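Local atomic coordinates of Bd3459 (Bdellovibrio bacteriovorus, PDB entry 5CEC), a protein that probably cleaves peptidoglycan peptides as a serine-type endopeptidase or carboxypeptidase of the S13 family, and is bound by the ankyrin-repeat immunity protein Bd3460. Residues L146-W149 / L150-E153; E152-P155 / M156-G159. The protein carries 1 engineered substitution. All blocks are in the same frame, centred on the assembly; numbering follows the deposited sequence.

Interaction 1. Residues L146-W149 / L150-E153; sequences LLAW and LAEE. With SO4 (sulfate ion), chain E.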
loop_
_atom_site.group_PDB
_atom_site.type_symbol
_atom_site.label_atom_id
_atom_site.label_comp_id
_atom_site.label_asym_id
_atom_site.label_seq_id
_atom_site.Cartn_x
_atom_site.Cartn_y
_atom_site.Cartn_z
ATOM N N LEU A 146 -21.363 -1.353 7.550
ATOM C CA LEU A 146 -20.336 -0.348 7.354
ATOM C C LEU A 146 -20.238 -0.063 5.880
ATOM O O LEU A 146 -20.095 -0.976 5.070
ATOM C CB LEU A 146 -19.004 -0.786 7.911
ATOM C CG LEU A 146 -19.035 -1.311 9.348
ATOM C CD1 LEU A 146 -17.666 -1.863 9.740
ATOM C CD2 LEU A 146 -19.519 -0.241 10.330
ATOM N N LEU A 147 -20.413 1.194 5.516
ATOM C CA LEU A 147 -20.377 1.637 4.128
ATOM C C LEU A 147 -19.543 2.895 4.055
ATOM O O LEU A 147 -19.879 3.919 4.709
ATOM C CB LEU A 147 -21.782 1.918 3.609
ATOM C CG LEU A 147 -21.880 2.451 2.193
ATOM C CD1 LEU A 147 -21.459 1.395 1.181
ATOM C CD2 LEU A 147 -23.297 2.914 1.915
ATOM N N ALA A 148 -18.448 2.825 3.298
ATOM C CA ALA A 148 -17.555 3.973 3.064
ATOM C C ALA A 148 -17.274 3.963 1.588
ATOM O O ALA A 148 -16.537 3.115 1.093
ATOM C CB ALA A 148 -16.259 3.830 3.833
ATOM N N TRP A 149 -17.847 4.916 0.869
ATOM C CA TRP A 149 -17.785 4.866 -0.561
ATOM C C TRP A 149 -16.369 4.736 -1.105
ATOM O O TRP A 149 -16.106 3.912 -1.996
ATOM C CB TRP A 149 -18.473 6.094 -1.157
ATOM C CG TRP A 149 -18.861 5.956 -2.563
ATOM C CD1 TRP A 149 -18.359 6.644 -3.631
ATOM C CD2 TRP A 149 -19.859 5.088 -3.087
ATOM N NE1 TRP A 149 -18.979 6.240 -4.791
ATOM C CE2 TRP A 149 -19.918 5.300 -4.485
ATOM C CE3 TRP A 149 -20.736 4.165 -2.522
ATOM C CZ2 TRP A 149 -20.796 4.598 -5.317
ATOM C CZ3 TRP A 149 -21.611 3.485 -3.353
ATOM C CH2 TRP A 149 -21.637 3.703 -4.729
ATOM N N LEU A 150 -15.455 5.527 -0.541
ATOM C CA LEU A 150 -14.066 5.581 -0.998
ATOM C C LEU A 150 -13.145 4.591 -0.238
ATOM O O LEU A 150 -11.924 4.777 -0.198
ATOM C CB LEU A 150 -13.532 7.025 -0.945
ATOM C CG LEU A 150 -14.312 8.022 -1.793
ATOM C CD1 LEU A 150 -13.705 9.402 -1.612
ATOM C CD2 LEU A 150 -14.369 7.652 -3.269
ATOM N N ALA A 151 -13.721 3.502 0.278
ATOM C CA ALA A 151 -12.952 2.527 1.092
ATOM C C ALA A 151 -11.638 2.066 0.461
ATOM O O ALA A 151 -10.702 1.768 1.177
ATOM C CB ALA A 151 -13.821 1.323 1.374
ATOM N N GLU A 152 -11.621 1.900 -0.865
ATOM C CA GLU A 152 -10.455 1.466 -1.620
ATOM C C GLU A 152 -9.754 2.522 -2.415
ATOM O O GLU A 152 -8.972 2.178 -3.307
ATOM C CB GLU A 152 -10.914 0.547 -2.752
ATOM C CG GLU A 152 -11.611 -0.641 -2.352
ATOM C CD GLU A 152 -11.720 -1.604 -3.497
ATOM O OE1 GLU A 152 -10.735 -2.277 -3.761
ATOM O OE2 GLU A 152 -12.815 -1.705 -4.037
ATOM N N GLU A 153 -10.028 3.780 -2.122
ATOM C CA GLU A 153 -9.570 4.880 -2.948
ATOM C C GLU A 153 -8.941 5.959 -2.091
ATOM O O GLU A 153 -9.110 5.999 -0.893
ATOM C CB GLU A 153 -10.756 5.415 -3.777
ATOM C CG GLU A 153 -11.251 4.416 -4.806
ATOM C CD GLU A 153 -12.629 4.743 -5.344
ATOM O OE1 GLU A 153 -12.866 5.899 -5.777
ATOM O OE2 GLU A 153 -13.474 3.837 -5.341
HETATM S S SO4 E . -19.131 8.945 -8.136
HETATM O O1 SO4 E . -17.850 8.566 -8.791
HETATM O O2 SO4 E . -19.220 10.407 -7.948
HETATM O O3 SO4 E . -19.407 8.159 -6.924
HETATM O O4 SO4 E . -20.294 8.590 -9.033
HETATM O O HOH W 1 -13.846 2.545 -2.916
#

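Interaction 2. Residues E152-P155 / M156-G159; sequences EEKP and MIGG. With SO4 (sulfate ion), chain H.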
loop_
_atom_site.group_PDB
_atom_site.type_symbol
_atom_site.label_atom_id
_atom_site.label_comp_id
_atom_site.label_asym_id
_atom_site.label_seq_id
_atom_site.Cartn_x
_atom_site.Cartn_y
_atom_site.Cartn_z
ATOM N N GLU A 152 -11.621 1.900 -0.865
ATOM C CA GLU A 152 -10.455 1.466 -1.620
ATOM C C GLU A 152 -9.754 2.522 -2.415
ATOM O O GLU A 152 -8.972 2.178 -3.307
ATOM C CB GLU A 152 -10.914 0.547 -2.752
ATOM C CG GLU A 152 -11.611 -0.641 -2.352
ATOM C CD GLU A 152 -11.720 -1.604 -3.497
ATOM O OE1 GLU A 152 -10.735 -2.277 -3.761
ATOM O OE2 GLU A 152 -12.815 -1.705 -4.037
ATOM N N GLU A 153 -10.028 3.780 -2.122
ATOM C CA GLU A 153 -9.570 4.880 -2.948
ATOM C C GLU A 153 -8.941 5.959 -2.091
ATOM O O GLU A 153 -9.110 5.999 -0.893
ATOM C CB GLU A 153 -10.756 5.415 -3.777
ATOM C CG GLU A 153 -11.251 4.416 -4.806
ATOM C CD GLU A 153 -12.629 4.743 -5.344
ATOM O OE1 GLU A 153 -12.866 5.899 -5.777
ATOM O OE2 GLU A 153 -13.474 3.837 -5.341
ATOM N N LYS A 154 -8.221 6.850 -2.733
ATOM C CA LYS A 154 -7.619 7.989 -2.087
ATOM C C LYS A 154 -8.735 8.980 -1.831
ATOM O O LYS A 154 -9.615 9.128 -2.703
ATOM C CB LYS A 154 -6.585 8.625 -3.007
ATOM C CG LYS A 154 -5.499 7.658 -3.379
ATOM C CD LYS A 154 -4.427 8.305 -4.177
ATOM C CE LYS A 154 -3.362 7.273 -4.408
ATOM N NZ LYS A 154 -2.316 7.798 -5.293
ATOM N N PRO A 155 -8.757 9.657 -0.687
ATOM C CA PRO A 155 -7.715 9.690 0.342
ATOM C C PRO A 155 -7.901 8.721 1.504
ATOM O O PRO A 155 -7.179 8.829 2.501
ATOM C CB PRO A 155 -7.836 11.125 0.859
ATOM C CG PRO A 155 -9.292 11.396 0.777
ATOM C CD PRO A 155 -9.773 10.697 -0.454
ATOM N N MET A 156 -8.834 7.769 1.426
ATOM C CA MET A 156 -9.056 6.877 2.557
ATOM C C MET A 156 -7.945 5.855 2.733
ATOM O O MET A 156 -7.709 5.384 3.850
ATOM C CB MET A 156 -10.386 6.142 2.427
ATOM C CG MET A 156 -11.579 7.060 2.393
ATOM S SD MET A 156 -13.079 6.159 2.850
ATOM C CE MET A 156 -12.938 6.293 4.607
ATOM N N ILE A 157 -7.288 5.471 1.651
ATOM C CA ILE A 157 -6.180 4.516 1.727
ATOM C C ILE A 157 -5.151 5.000 2.765
ATOM O O ILE A 157 -4.708 4.243 3.638
ATOM C CB ILE A 157 -5.493 4.314 0.349
ATOM C CG1 ILE A 157 -6.412 3.560 -0.627
ATOM C CG2 ILE A 157 -4.164 3.570 0.494
ATOM C CD1 ILE A 157 -6.043 3.723 -2.080
ATOM N N GLY A 158 -4.789 6.273 2.675
ATOM C CA GLY A 158 -3.717 6.812 3.525
ATOM C C GLY A 158 -4.181 7.767 4.604
ATOM O O GLY A 158 -3.348 8.361 5.298
ATOM N N GLY A 159 -5.494 7.927 4.752
ATOM C CA GLY A 159 -6.057 8.922 5.649
ATOM C C GLY A 159 -6.361 8.402 7.023
ATOM O O GLY A 159 -6.105 7.238 7.352
HETATM S S SO4 H . -4.214 8.353 -8.690
HETATM O O1 SO4 H . -4.346 7.627 -9.989
HETATM O O2 SO4 H . -2.804 8.330 -8.211
HETATM O O3 SO4 H . -4.661 9.739 -8.865
HETATM O O4 SO4 H . -5.124 7.649 -7.735
#

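Interaction 1. Residues L146-W149 / L150-E153
The indole of W149 and the side chain of L150 lean past each other at a slant, meeting where CD2 of L150 comes 4.1 Å from CD1 of the W149 ring. W149 has its CG anti to the backbone N (chi1 -161°), which swings the indole out beside its own carbonyl carbon and carries NE1 away from the backbone. There NE1 donates to O3 of a sulfate ion, probably from the crystallisation liquor, over 2.9 Å in a rather bent bond (137°); the oxygen lies at the ring edge, near the indole plane, and R118 binds the same ion. Next to this pair the backbone turns, and A148 CB and A151 CB approach to 4.3 Å. A151 N donates to A148 O over 3.0 Å. One water takes the N-H of E152 and gives hydrogen bonds to W149 O, at 2.8 Å, and to E153 OE2, a carboxylate oxygen that also forms a salt bridge with R118. Since E153 N bonds in turn to L150 O, the whole is a pair of overlapping type I beta turns, A148 to A151 and L150 to E153, within the loop between strand 135-141 and helix 167-182.

Interaction 2. Residues E152-P155 / M156-G159
M156 directly follows the proline of a cis K154-P155 peptide, and its backbone N turns back to E153 O, 2.9 Å away, in a weak, bent hydrogen bond (124°). Its CB rests 3.6 Å from the same oxygen, while the thioether, bent at its last torsion, packs against L150 and P162. I157 N is the second donor to E153 O, at 3.2 Å and a straighter 149°. The side chain of I157 folds back over the preceding backbone: with CG1 anti to the carbonyl carbon (chi1 -70°), CD1 ends 3.5 Å from E152 O and 4.2 Å from CG of K154, the two chains set at an angle to each other. Beyond CG that lysine is fully extended, and its NZ bonds to N75 of the chain of Bd3460 and, over 3.0 Å, to O2 of a sulfate ion that L76 and D77 of the Bd3460 chain also hold. At G159 the backbone N lies 3.0 Å from P155 O. The chemistry is thus divided: one carbonyl oxygen takes two amide N-H groups, that of M156 only weakly, at the type VIa beta turn from E153 to M156, while the lysine ammonium is directed outward and serves the interface with the immunity protein.

How the interactions relate
Strand 135-141 leads into the long loop that holds both interactions. Residues 146-153 come first and close two short turns in interaction 1; the chain then runs directly into interaction 2, where 152-159 bends round the cis proline before the loop goes on to helix 167-182. The two contacts overlap at E152 and E153 and follow in series, neither nested nor crossed. M156 folds back to join them, its CB 3.3 Å from L150 O and its SD near A148 and A151. The shared E152 is tied by a salt bridge to R246 of helix 240-250 and by a hydrogen bond to N119 of helix 118-130, while I157 and G159 bond to N253, at the start of helix 253-262.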